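Local atomic coordinates of inositol 2-dehydrogenase/D-chiro-inositol 3-dehydrogenase (Lactobacillus casei, PDB entry 4MIY), a protein that catalyses the NAD-dependent oxidation of myo-inositol to 2-keto-myo-inositol and of D-chiro-inositol to 1-keto-D-chiro-inositol. Residues Q131-L136 with M181-D186; T215-T218 with T222-Q225; T26-V31 with E288-V293; I18-N23 with T284-F289. All blocks are in the same frame, centred on the assembly; numbering follows the deposited sequence.

Interaction 1: residues Q131-L136 with M181-D186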
loop_
_atom_site.group_PDB
_atom_site.type_symbol
_atom_site.label_atom_id
_atom_site.label_comp_id
_atom_site.label_asym_id
_atom_site.label_seq_id
_atom_site.Cartn_x
_atom_site.Cartn_y
_atom_site.Cartn_z
ATOM N N GLN A 131 -19.696 -1.938 1.410
ATOM C CA GLN A 131 -19.073 -1.525 2.650
ATOM C C GLN A 131 -18.043 -0.423 2.490
ATOM O O GLN A 131 -18.016 0.481 3.267
ATOM C CB GLN A 131 -18.509 -2.727 3.400
ATOM C CG GLN A 131 -19.623 -3.562 3.969
ATOM C CD GLN A 131 -19.204 -4.758 4.783
ATOM O OE1 GLN A 131 -18.130 -4.805 5.332
ATOM N NE2 GLN A 131 -20.100 -5.703 4.909
ATOM N N GLY A 132 -17.223 -0.520 1.469
ATOM C CA GLY A 132 -16.207 0.478 1.244
ATOM C C GLY A 132 -16.718 1.833 0.815
ATOM O O GLY A 132 -16.295 2.826 1.284
ATOM N N ILE A 133 -17.670 1.824 -0.093
ATOM C CA ILE A 133 -18.238 3.052 -0.567
ATOM C C ILE A 133 -19.004 3.722 0.556
ATOM O O ILE A 133 -18.901 4.887 0.742
ATOM C CB ILE A 133 -19.127 2.785 -1.798
ATOM C CG1 ILE A 133 -18.249 2.366 -2.971
ATOM C CG2 ILE A 133 -19.908 3.997 -2.160
ATOM C CD1 ILE A 133 -18.994 1.820 -4.151
ATOM N N ARG A 134 -19.709 2.933 1.342
ATOM C CA ARG A 134 -20.438 3.448 2.473
ATOM C C ARG A 134 -19.513 4.056 3.508
ATOM O O ARG A 134 -19.777 5.106 4.056
ATOM C CB ARG A 134 -21.285 2.331 3.086
ATOM C CG ARG A 134 -22.485 2.803 3.825
ATOM C CD ARG A 134 -23.514 1.693 4.213
ATOM N NE ARG A 134 -24.648 1.611 3.289
ATOM C CZ ARG A 134 -25.577 2.561 3.088
ATOM N NH1 ARG A 134 -25.553 3.713 3.741
ATOM N NH2 ARG A 134 -26.524 2.356 2.216
ATOM N N ALA A 135 -18.390 3.403 3.741
ATOM C CA ALA A 135 -17.449 3.896 4.730
ATOM C C ALA A 135 -16.790 5.191 4.296
ATOM O O ALA A 135 -16.539 6.037 5.091
ATOM C CB ALA A 135 -16.414 2.856 5.058
ATOM N N LEU A 136 -16.544 5.329 3.022
ATOM C CA LEU A 136 -16.019 6.570 2.526
ATOM C C LEU A 136 -17.030 7.718 2.685
ATOM O O LEU A 136 -16.677 8.762 3.109
ATOM C CB LEU A 136 -15.528 6.409 1.084
ATOM C CG LEU A 136 -14.796 7.586 0.446
ATOM C CD1 LEU A 136 -13.885 7.105 -0.595
ATOM C CD2 LEU A 136 -15.728 8.606 -0.148
ATOM N N MET A 181 -23.262 9.281 -6.981
ATOM C CA MET A 181 -22.656 10.553 -6.669
ATOM C C MET A 181 -23.526 11.584 -5.954
ATOM O O MET A 181 -23.079 12.260 -5.099
ATOM C CB MET A 181 -22.012 11.176 -7.905
ATOM C CG MET A 181 -20.961 10.309 -8.583
ATOM S SD MET A 181 -19.629 9.846 -7.464
ATOM C CE MET A 181 -18.746 8.723 -8.537
ATOM N N HIS A 182 -24.768 11.698 -6.373
ATOM C CA HIS A 182 -25.659 12.612 -5.727
ATOM C C HIS A 182 -25.960 12.206 -4.286
ATOM O O HIS A 182 -26.050 13.044 -3.441
ATOM C CB HIS A 182 -26.911 12.907 -6.578
ATOM C CG HIS A 182 -27.903 11.796 -6.661
ATOM N ND1 HIS A 182 -28.897 11.613 -5.735
ATOM C CD2 HIS A 182 -28.101 10.857 -7.607
ATOM C CE1 HIS A 182 -29.609 10.564 -6.071
ATOM N NE2 HIS A 182 -29.157 10.092 -7.210
ATOM N N TRP A 183 -26.030 10.910 -4.038
ATOM C CA TRP A 183 -26.144 10.383 -2.688
ATOM C C TRP A 183 -24.892 10.622 -1.864
ATOM O O TRP A 183 -24.971 11.061 -0.791
ATOM C CB TRP A 183 -26.441 8.897 -2.754
ATOM C CG TRP A 183 -26.220 8.095 -1.505
ATOM C CD1 TRP A 183 -27.053 7.991 -0.458
ATOM C CD2 TRP A 183 -25.111 7.236 -1.210
ATOM N NE1 TRP A 183 -26.532 7.152 0.484
ATOM C CE2 TRP A 183 -25.347 6.661 0.027
ATOM C CE3 TRP A 183 -23.949 6.886 -1.888
ATOM C CZ2 TRP A 183 -24.461 5.795 0.602
ATOM C CZ3 TRP A 183 -23.082 6.039 -1.294
ATOM C CH2 TRP A 183 -23.347 5.502 -0.089
ATOM N N LEU A 184 -23.740 10.330 -2.445
ATOM C CA LEU A 184 -22.469 10.550 -1.790
ATOM C C LEU A 184 -22.303 11.951 -1.284
ATOM O O LEU A 184 -21.873 12.173 -0.205
ATOM C CB LEU A 184 -21.332 10.265 -2.771
ATOM C CG LEU A 184 -19.888 10.517 -2.286
ATOM C CD1 LEU A 184 -19.466 9.584 -1.192
ATOM C CD2 LEU A 184 -18.931 10.424 -3.398
ATOM N N LEU A 185 -22.624 12.890 -2.157
ATOM C CA LEU A 185 -22.406 14.293 -1.951
ATOM C C LEU A 185 -23.595 15.034 -1.350
ATOM O O LEU A 185 -23.455 16.159 -1.020
ATOM C CB LEU A 185 -22.097 14.948 -3.284
ATOM C CG LEU A 185 -20.860 14.465 -4.034
ATOM C CD1 LEU A 185 -20.859 14.976 -5.436
ATOM C CD2 LEU A 185 -19.649 14.930 -3.307
ATOM N N ASP A 186 -24.721 14.368 -1.225
ATOM C CA ASP A 186 -25.973 15.010 -0.812
ATOM C C ASP A 186 -26.235 16.299 -1.602
ATOM O O ASP A 186 -26.446 17.329 -1.051
ATOM C CB ASP A 186 -25.974 15.259 0.683
ATOM C CG ASP A 186 -27.334 15.627 1.192
ATOM O OD1 ASP A 186 -28.299 15.380 0.465
ATOM O OD2 ASP A 186 -27.418 16.185 2.281
#
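W183 reaches from the helix 168-185 to the helix 131-141 and meets two side chains with the far edge of its indole. The closely packed part is apolar. I133 brings its CG2 methyl, the branch anti to the backbone N, to the rim of the ring in the ring plane, with CG2 3.9 Å from W183 CZ3. One turn further on, the ends of two leucines meet, L136 CD2 lying 4.0 Å from L184 CD1. I133, L136 and L184 are all buried. At R134 the contact is just as close but lies on the partly exposed side, shared with W183. The arginine chain bends at chi3 (-99°) and carries NH1 to 3.9 Å from W183 CZ2, near the plane of the indole; CZ2 in turn lies over one face of the guanidinium. The two planes stand 75° apart, and this is no cation-pi stack; R134 has that relation with Y129, and W183 with K137. The short helical segments run at 41° to each other with axes 11.1 Å apart, a separation bridged by long side chains. Helix 168-185 is closed by a Schellman motif with D186, at positive phi, as its C-prime residue. Beneath the pair lies the mixed sheet of the C-terminal domain: L136 and L184 both rest on V242 of strand 237-244, M181 and L185 pack on strand 148-156, and P258 of the second subunit packs on L136.

Interaction 2: residues T215-T218 with T222-Q225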
loop_
_atom_site.group_PDB
_atom_site.type_symbol
_atom_site.label_atom_id
_atom_site.label_comp_id
_atom_site.label_asym_id
_atom_site.label_seq_id
_atom_site.Cartn_x
_atom_site.Cartn_y
_atom_site.Cartn_z
ATOM N N THR A 215 -18.345 13.875 -17.281
ATOM C CA THR A 215 -18.197 14.965 -16.360
ATOM C C THR A 215 -19.561 15.460 -15.905
ATOM O O THR A 215 -20.393 15.796 -16.700
ATOM C CB THR A 215 -17.413 16.134 -16.951
ATOM O OG1 THR A 215 -16.123 15.695 -17.356
ATOM C CG2 THR A 215 -17.251 17.197 -15.968
ATOM N N LEU A 216 -19.773 15.473 -14.614
ATOM C CA LEU A 216 -21.010 15.960 -14.059
ATOM C C LEU A 216 -20.729 17.138 -13.164
ATOM O O LEU A 216 -19.709 17.193 -12.546
ATOM C CB LEU A 216 -21.711 14.887 -13.235
ATOM C CG LEU A 216 -22.231 13.635 -13.903
ATOM C CD1 LEU A 216 -21.136 12.688 -14.216
ATOM C CD2 LEU A 216 -23.176 12.971 -12.989
ATOM N N THR A 217 -21.668 18.059 -13.081
ATOM C CA THR A 217 -21.566 19.166 -12.161
ATOM C C THR A 217 -22.745 19.109 -11.211
ATOM O O THR A 217 -23.757 18.600 -11.543
ATOM C CB THR A 217 -21.548 20.524 -12.887
ATOM O OG1 THR A 217 -22.763 20.714 -13.601
ATOM C CG2 THR A 217 -20.353 20.630 -13.875
ATOM N N THR A 218 -22.553 19.639 -10.024
ATOM C CA THR A 218 -23.598 19.697 -9.044
ATOM C C THR A 218 -23.914 21.132 -8.687
ATOM O O THR A 218 -23.216 22.025 -9.040
ATOM C CB THR A 218 -23.256 18.922 -7.752
ATOM O OG1 THR A 218 -22.302 19.633 -6.975
ATOM C CG2 THR A 218 -22.747 17.584 -8.084
ATOM N N THR A 222 -19.447 21.067 -7.166
ATOM C CA THR A 222 -18.574 19.935 -7.230
ATOM C C THR A 222 -18.564 19.392 -8.632
ATOM O O THR A 222 -19.563 19.284 -9.254
ATOM C CB THR A 222 -19.057 18.842 -6.263
ATOM O OG1 THR A 222 -19.114 19.396 -4.960
ATOM C CG2 THR A 222 -18.103 17.657 -6.260
ATOM N N VAL A 223 -17.377 19.079 -9.118
ATOM C CA VAL A 223 -17.227 18.459 -10.399
ATOM C C VAL A 223 -16.811 17.003 -10.242
ATOM O O VAL A 223 -15.896 16.690 -9.522
ATOM C CB VAL A 223 -16.211 19.210 -11.265
ATOM C CG1 VAL A 223 -16.036 18.519 -12.551
ATOM C CG2 VAL A 223 -16.672 20.598 -11.499
ATOM N N ILE A 224 -17.516 16.151 -10.958
ATOM C CA ILE A 224 -17.292 14.739 -10.964
ATOM C C ILE A 224 -16.747 14.286 -12.316
ATOM O O ILE A 224 -17.343 14.520 -13.317
ATOM C CB ILE A 224 -18.581 13.984 -10.645
ATOM C CG1 ILE A 224 -19.149 14.451 -9.311
ATOM C CG2 ILE A 224 -18.344 12.521 -10.627
ATOM C CD1 ILE A 224 -20.597 14.464 -9.284
ATOM N N GLN A 225 -15.580 13.669 -12.279
ATOM C CA GLN A 225 -14.959 13.101 -13.449
ATOM C C GLN A 225 -14.931 11.589 -13.381
ATOM O O GLN A 225 -14.211 11.041 -12.601
ATOM C CB GLN A 225 -13.536 13.623 -13.609
ATOM C CG GLN A 225 -13.427 15.103 -13.806
ATOM C CD GLN A 225 -12.031 15.577 -13.975
ATOM O OE1 GLN A 225 -11.154 15.116 -13.344
ATOM N NE2 GLN A 225 -11.839 16.491 -14.851
HETATM O O HOH W 1 -13.674 17.498 -16.782
#
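Residues 215-218 and 222-225 form the turn end of the beta hairpin of strands 212-218 and 223-229, in the mixed sheet of the C-terminal alpha/beta domain. L216 and I224 are the hydrogen-bonded antiparallel pair: L216 N gives to I224 O at 2.9 Å, and I224 N returns a bond to L216 O, also 2.9 Å. T215 with Q225 and T217 with V223 are the flanking non-hydrogen-bonded pairs. Towards the turn, T218 N bonds to T222 O at 3.1 Å, while T222 N makes a weak bond to T218 OG1. That hydroxyl sits between the backbone N and the carbonyl carbon (chi1 74°), which puts OG1 3.4 Å from T222 CB, and it is also bonded to D187.

The two faces of the hairpin differ. I224 CD1 lies 4.1 Å from L216 CB and 4.0 Å from T218 CG2, the threonine and isoleucine side chains crossing at about a right angle; helix 168-185 covers this side through M181 and L185. On the face of T215, T217, V223 and Q225, T215 CG2 touches V223 CG1 at 3.9 Å. There a water links T215 OG1 to Q225 NE2, accepting from the amide at 2.8 Å, and Q225 OE1 takes a bond from R152. This face also meets the third subunit, where V223 packs on L213 of that chain. The hairpin thus turns an apolar side toward helix 168-185, while the face of T215, T217, V223 and Q225 combines methyl contacts with hydrogen-bonded polar groups, one pair bridged by water, at a subunit interface.

Interaction 3: residues T26-V31 with E288-V293. Unlike the reference sequence in segment 288-293: E292 (reference Gln). With SO4 (sulfate ion), chain I.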
loop_
_atom_site.group_PDB
_atom_site.type_symbol
_atom_site.label_atom_id
_atom_site.label_comp_id
_atom_site.label_asym_id
_atom_site.label_seq_id
_atom_site.Cartn_x
_atom_site.Cartn_y
_atom_site.Cartn_z
ATOM N N THR A 26 -31.895 -14.226 5.285
ATOM C CA THR A 26 -32.871 -14.705 6.236
ATOM C C THR A 26 -34.194 -13.960 6.157
ATOM O O THR A 26 -34.231 -12.807 5.927
ATOM C CB THR A 26 -32.301 -14.700 7.702
ATOM O OG1 THR A 26 -33.296 -15.188 8.607
ATOM C CG2 THR A 26 -31.852 -13.339 8.143
ATOM N N GLY A 27 -35.273 -14.691 6.336
ATOM C CA GLY A 27 -36.570 -14.092 6.548
ATOM C C GLY A 27 -37.508 -14.031 5.375
ATOM O O GLY A 27 -38.517 -13.411 5.471
ATOM N N ALA A 28 -37.173 -14.693 4.281
ATOM C CA ALA A 28 -38.036 -14.640 3.118
ATOM C C ALA A 28 -38.249 -16.001 2.490
ATOM O O ALA A 28 -37.521 -16.921 2.743
ATOM C CB ALA A 28 -37.460 -13.719 2.128
ATOM N N GLU A 29 -39.272 -16.104 1.665
ATOM C CA GLU A 29 -39.507 -17.305 0.847
ATOM C C GLU A 29 -40.112 -16.920 -0.476
ATOM O O GLU A 29 -41.013 -16.137 -0.518
ATOM C CB GLU A 29 -40.448 -18.280 1.542
ATOM C CG GLU A 29 -40.802 -19.466 0.716
ATOM C CD GLU A 29 -41.824 -20.358 1.387
ATOM O OE1 GLU A 29 -42.533 -19.868 2.253
ATOM O OE2 GLU A 29 -41.909 -21.540 1.029
ATOM N N VAL A 30 -39.574 -17.488 -1.552
ATOM C CA VAL A 30 -40.117 -17.278 -2.873
ATOM C C VAL A 30 -41.249 -18.275 -3.075
ATOM O O VAL A 30 -41.039 -19.444 -3.070
ATOM C CB VAL A 30 -39.089 -17.445 -3.990
ATOM C CG1 VAL A 30 -39.674 -17.047 -5.268
ATOM C CG2 VAL A 30 -37.936 -16.557 -3.760
ATOM N N VAL A 31 -42.455 -17.736 -3.210
ATOM C CA VAL A 31 -43.663 -18.528 -3.333
ATOM C C VAL A 31 -44.362 -18.382 -4.678
ATOM O O VAL A 31 -45.313 -19.063 -4.931
ATOM C CB VAL A 31 -44.682 -18.174 -2.215
ATOM C CG1 VAL A 31 -44.059 -18.271 -0.877
ATOM C CG2 VAL A 31 -45.203 -16.837 -2.411
ATOM N N GLU A 288 -31.908 -5.799 3.657
ATOM C CA GLU A 288 -32.542 -4.625 4.215
ATOM C C GLU A 288 -34.003 -4.477 3.723
ATOM O O GLU A 288 -34.880 -4.184 4.491
ATOM C CB GLU A 288 -31.766 -3.369 3.875
ATOM C CG GLU A 288 -32.282 -2.129 4.557
ATOM C CD GLU A 288 -31.637 -0.883 4.048
ATOM O OE1 GLU A 288 -32.005 -0.433 2.983
ATOM O OE2 GLU A 288 -30.753 -0.387 4.712
ATOM N N PHE A 289 -34.239 -4.718 2.453
ATOM C CA PHE A 289 -35.577 -4.653 1.905
ATOM C C PHE A 289 -36.485 -5.656 2.627
ATOM O O PHE A 289 -37.530 -5.315 3.086
ATOM C CB PHE A 289 -35.539 -4.898 0.394
ATOM C CG PHE A 289 -36.902 -4.933 -0.253
ATOM C CD1 PHE A 289 -37.577 -3.786 -0.536
ATOM C CD2 PHE A 289 -37.499 -6.111 -0.542
ATOM C CE1 PHE A 289 -38.832 -3.837 -1.097
ATOM C CE2 PHE A 289 -38.732 -6.140 -1.109
ATOM C CZ PHE A 289 -39.383 -5.016 -1.369
ATOM N N ILE A 290 -36.047 -6.886 2.725
ATOM C CA ILE A 290 -36.801 -7.895 3.420
ATOM C C ILE A 290 -37.085 -7.519 4.885
ATOM O O ILE A 290 -38.182 -7.665 5.336
ATOM C CB ILE A 290 -36.091 -9.254 3.358
ATOM C CG1 ILE A 290 -36.060 -9.808 1.928
ATOM C CG2 ILE A 290 -36.730 -10.260 4.308
ATOM C CD1 ILE A 290 -37.402 -9.910 1.264
ATOM N N ASP A 291 -36.091 -7.024 5.596
ATOM C CA ASP A 291 -36.264 -6.597 6.962
ATOM C C ASP A 291 -37.302 -5.486 7.124
ATOM O O ASP A 291 -38.027 -5.454 8.067
ATOM C CB ASP A 291 -34.948 -6.102 7.546
ATOM C CG ASP A 291 -33.923 -7.199 7.768
ATOM O OD1 ASP A 291 -34.202 -8.383 7.663
ATOM O OD2 ASP A 291 -32.808 -6.841 8.115
ATOM N N GLU A 292 -37.350 -4.569 6.186
ATOM C CA GLU A 292 -38.359 -3.548 6.215
ATOM C C GLU A 292 -39.747 -4.107 5.985
ATOM O O GLU A 292 -40.659 -3.756 6.662
ATOM C CB GLU A 292 -38.043 -2.443 5.198
ATOM C CG GLU A 292 -36.857 -1.596 5.552
ATOM C CD GLU A 292 -36.991 -0.893 6.875
ATOM O OE1 GLU A 292 -36.211 -1.192 7.762
ATOM O OE2 GLU A 292 -37.847 -0.033 7.010
ATOM N N VAL A 293 -39.878 -4.983 5.019
ATOM C CA VAL A 293 -41.144 -5.572 4.712
ATOM C C VAL A 293 -41.637 -6.351 5.891
ATOM O O VAL A 293 -42.785 -6.285 6.250
ATOM C CB VAL A 293 -41.096 -6.488 3.487
ATOM C CG1 VAL A 293 -42.434 -7.059 3.235
ATOM C CG2 VAL A 293 -40.692 -5.702 2.278
HETATM S S SO4 I . -34.711 -18.191 7.761
HETATM O O1 SO4 I . -35.642 -17.233 7.336
HETATM O O2 SO4 I . -33.585 -17.574 8.370
HETATM O O3 SO4 I . -35.251 -19.088 8.685
HETATM O O4 SO4 I . -34.383 -19.003 6.672
#
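I290 points from the helix 279-294 at the start of strand 28-34, where A28 points back at it. Its two branches divide the work. CG1 lies anti to the carbonyl carbon (chi1 -67°), and the CD1 methyl beyond it meets A28 CB at 3.9 Å. CG2, on the other branch, lies over the backbone just before the strand, 3.8 Å from G27 O and 3.9 Å from T26 O. The meeting is one of methyl groups with a methyl and two carbonyl oxygens, and no hydrogen bond spans the two segments. At phi 101° a side chain on G27 would press on the carbonyl oxygen of T26, which explains the glycine.

This strand belongs to the parallel sheet of the Rossmann fold, so a helix from the C-terminal part of the chain packs beside the nucleotide-binding domain. L21 of the helix 12-24 touches both A28 and I290, and V3 of the adjacent strand also packs on I290.

T26 places OG1 anti to its backbone N (chi1 -180°), directing the hydroxyl to a sulfate ion, probably from the crystallisation liquor. G27 N donates to sulfate O1 at 2.8 Å; the separation of T26 OG1 from O2 is too short as modelled for its geometry to be trusted. G27 N of the second subunit binds the same anion.

Interaction 4: residues I18-N23 with T284-F289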
loop_
_atom_site.group_PDB
_atom_site.type_symbol
_atom_site.label_atom_id
_atom_site.label_comp_id
_atom_site.label_asym_id
_atom_site.label_seq_id
_atom_site.Cartn_x
_atom_site.Cartn_y
_atom_site.Cartn_z
ATOM N N ILE A 18 -33.353 -14.913 -6.407
ATOM C CA ILE A 18 -33.973 -16.092 -5.829
ATOM C C ILE A 18 -33.025 -16.872 -4.960
ATOM O O ILE A 18 -33.366 -17.296 -3.902
ATOM C CB ILE A 18 -34.568 -17.021 -6.918
ATOM C CG1 ILE A 18 -35.732 -16.328 -7.590
ATOM C CG2 ILE A 18 -34.909 -18.391 -6.357
ATOM C CD1 ILE A 18 -36.283 -17.090 -8.762
ATOM N N ASP A 19 -31.818 -17.063 -5.454
ATOM C CA ASP A 19 -30.786 -17.696 -4.679
ATOM C C ASP A 19 -30.531 -16.948 -3.353
ATOM O O ASP A 19 -30.384 -17.539 -2.324
ATOM C CB ASP A 19 -29.500 -17.768 -5.507
ATOM C CG ASP A 19 -28.422 -18.502 -4.811
ATOM O OD1 ASP A 19 -28.658 -19.634 -4.454
ATOM O OD2 ASP A 19 -27.358 -17.934 -4.601
ATOM N N ARG A 20 -30.486 -15.636 -3.444
ATOM C CA ARG A 20 -30.328 -14.796 -2.274
ATOM C C ARG A 20 -31.438 -15.031 -1.266
ATOM O O ARG A 20 -31.182 -15.268 -0.126
ATOM C CB ARG A 20 -30.237 -13.308 -2.666
ATOM C CG ARG A 20 -28.812 -12.863 -2.977
ATOM C CD ARG A 20 -28.633 -11.416 -3.294
ATOM N NE ARG A 20 -28.940 -11.088 -4.662
ATOM C CZ ARG A 20 -28.096 -11.180 -5.674
ATOM N NH1 ARG A 20 -26.865 -11.586 -5.510
ATOM N NH2 ARG A 20 -28.492 -10.832 -6.853
ATOM N N LEU A 21 -32.665 -15.007 -1.740
ATOM C CA LEU A 21 -33.818 -15.133 -0.880
ATOM C C LEU A 21 -33.970 -16.528 -0.323
ATOM O O LEU A 21 -34.488 -16.703 0.725
ATOM C CB LEU A 21 -35.076 -14.713 -1.598
ATOM C CG LEU A 21 -35.069 -13.264 -2.034
ATOM C CD1 LEU A 21 -36.100 -13.068 -3.013
ATOM C CD2 LEU A 21 -35.285 -12.322 -0.903
ATOM N N THR A 22 -33.452 -17.503 -1.037
ATOM C CA THR A 22 -33.651 -18.904 -0.683
ATOM C C THR A 22 -32.528 -19.491 0.119
ATOM O O THR A 22 -32.722 -20.271 1.022
ATOM C CB THR A 22 -33.807 -19.722 -1.978
ATOM O OG1 THR A 22 -34.894 -19.174 -2.715
ATOM C CG2 THR A 22 -34.074 -21.151 -1.697
ATOM N N ASN A 23 -31.330 -19.129 -0.262
ATOM C CA ASN A 23 -30.197 -19.794 0.246
ATOM C C ASN A 23 -29.347 -18.915 1.138
ATOM O O ASN A 23 -28.798 -19.373 2.095
ATOM C CB ASN A 23 -29.402 -20.358 -0.913
ATOM C CG ASN A 23 -30.127 -21.490 -1.607
ATOM O OD1 ASN A 23 -30.729 -22.300 -0.965
ATOM N ND2 ASN A 23 -30.079 -21.515 -2.902
ATOM N N THR A 284 -26.589 -7.268 1.190
ATOM C CA THR A 284 -26.998 -6.253 2.141
ATOM C C THR A 284 -28.255 -5.492 1.727
ATOM O O THR A 284 -29.128 -5.258 2.520
ATOM C CB THR A 284 -25.846 -5.293 2.436
ATOM O OG1 THR A 284 -24.765 -6.032 2.992
ATOM C CG2 THR A 284 -26.258 -4.242 3.415
ATOM N N GLU A 285 -28.319 -5.165 0.464
ATOM C CA GLU A 285 -29.431 -4.468 -0.117
ATOM C C GLU A 285 -30.741 -5.232 -0.015
ATOM O O GLU A 285 -31.716 -4.717 0.422
ATOM C CB GLU A 285 -29.065 -4.187 -1.553
ATOM C CG GLU A 285 -30.148 -4.000 -2.485
ATOM C CD GLU A 285 -29.702 -3.938 -3.952
ATOM O OE1 GLU A 285 -29.680 -2.847 -4.450
ATOM O OE2 GLU A 285 -29.445 -4.959 -4.565
ATOM N N VAL A 286 -30.717 -6.482 -0.383
ATOM C CA VAL A 286 -31.884 -7.308 -0.343
ATOM C C VAL A 286 -32.285 -7.676 1.082
ATOM O O VAL A 286 -33.443 -7.713 1.399
ATOM C CB VAL A 286 -31.693 -8.548 -1.214
ATOM C CG1 VAL A 286 -32.857 -9.444 -1.093
ATOM C CG2 VAL A 286 -31.510 -8.145 -2.615
ATOM N N GLN A 287 -31.321 -7.882 1.959
ATOM C CA GLN A 287 -31.660 -8.176 3.319
ATOM C C GLN A 287 -32.342 -7.002 3.968
ATOM O O GLN A 287 -33.246 -7.179 4.737
ATOM C CB GLN A 287 -30.436 -8.547 4.124
ATOM C CG GLN A 287 -30.749 -9.018 5.528
ATOM C CD GLN A 287 -31.457 -10.342 5.561
ATOM O OE1 GLN A 287 -30.884 -11.368 5.335
ATOM N NE2 GLN A 287 -32.718 -10.298 5.875
ATOM N N GLU A 288 -31.908 -5.799 3.657
ATOM C CA GLU A 288 -32.542 -4.625 4.215
ATOM C C GLU A 288 -34.003 -4.477 3.723
ATOM O O GLU A 288 -34.880 -4.184 4.491
ATOM C CB GLU A 288 -31.766 -3.369 3.875
ATOM C CG GLU A 288 -32.282 -2.129 4.557
ATOM C CD GLU A 288 -31.637 -0.883 4.048
ATOM O OE1 GLU A 288 -32.005 -0.433 2.983
ATOM O OE2 GLU A 288 -30.753 -0.387 4.712
ATOM N N PHE A 289 -34.239 -4.718 2.453
ATOM C CA PHE A 289 -35.577 -4.653 1.905
ATOM C C PHE A 289 -36.485 -5.656 2.627
ATOM O O PHE A 289 -37.530 -5.315 3.086
ATOM C CB PHE A 289 -35.539 -4.898 0.394
ATOM C CG PHE A 289 -36.902 -4.933 -0.253
ATOM C CD1 PHE A 289 -37.577 -3.786 -0.536
ATOM C CD2 PHE A 289 -37.499 -6.111 -0.542
ATOM C CE1 PHE A 289 -38.832 -3.837 -1.097
ATOM C CE2 PHE A 289 -38.732 -6.140 -1.109
ATOM C CZ PHE A 289 -39.383 -5.016 -1.369
#
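L21 and V286 make the apolar core of this helix-to-helix contact. Their side chains cross at about a right angle, and L21 CD2 comes to 3.8 Å from V286 CG1. The valine points toward the other helix with CG1 anti to its backbone N (chi1 176°), which sends that methyl to the leucine and leaves CG2 for R20. The aliphatic part of R20 supplies the second, looser touch: CD is 4.4 Å from V286 CG2, with the methyl oblique to the guanidinium. H17 packs on V286 as well.

Helix 12-24 follows the first strand of the Rossmann fold, after a glycine-rich GxGxxG sequence consistent with dinucleotide binding, and the R20 side chain lies about 7 Å from the bound NAD (nearest atoms). The partner helix 279-294 comes from the C-terminal part of the chain, so V286 packs a late helix against one of the nucleotide-binding domain.

No hydrogen bond crosses between 18-23 and 284-289; the polar bonds of 18-23 described here are internal to its helix. I18 O is gripped twice by T22, from N at 2.9 Å and from OG1 at 2.7 Å, the two donors approaching from opposite faces of the carbonyl plane. N23 ND2 donates to D19 OD1 at 2.8 Å in an almost straight bond (174° at the hydrogen) that lies in the plane of the amide. R20 NE is bonded to H17 ND1. The oppositely charged R20 and E285 stay apart, NE and OE2 being separated by 6.2 Å without contact, and any attraction is probably weak.

How the interactions relate
From the N terminus, helix 12-24 opens interaction 4 and the strand after it opens interaction 3; both wait some 260 residues and close on helix 279-294, in overlapping segments that share E288 and F289, interaction 4 slightly ahead, so the two loops cross. In space their centres are 7 Å apart, joined by a probable hydrogen bond between T26 O and Q287 NE2 (2.9 Å). Together they tie the Rossmann domain to a late helix. Nested inside both loops, interactions 1 and 2 come in series: helix to helix, then the hairpin. These two touch where helix 168-185 lies against one face of the hairpin. Interaction 2 lies on the other side of the chain's centre from interactions 3 and 4.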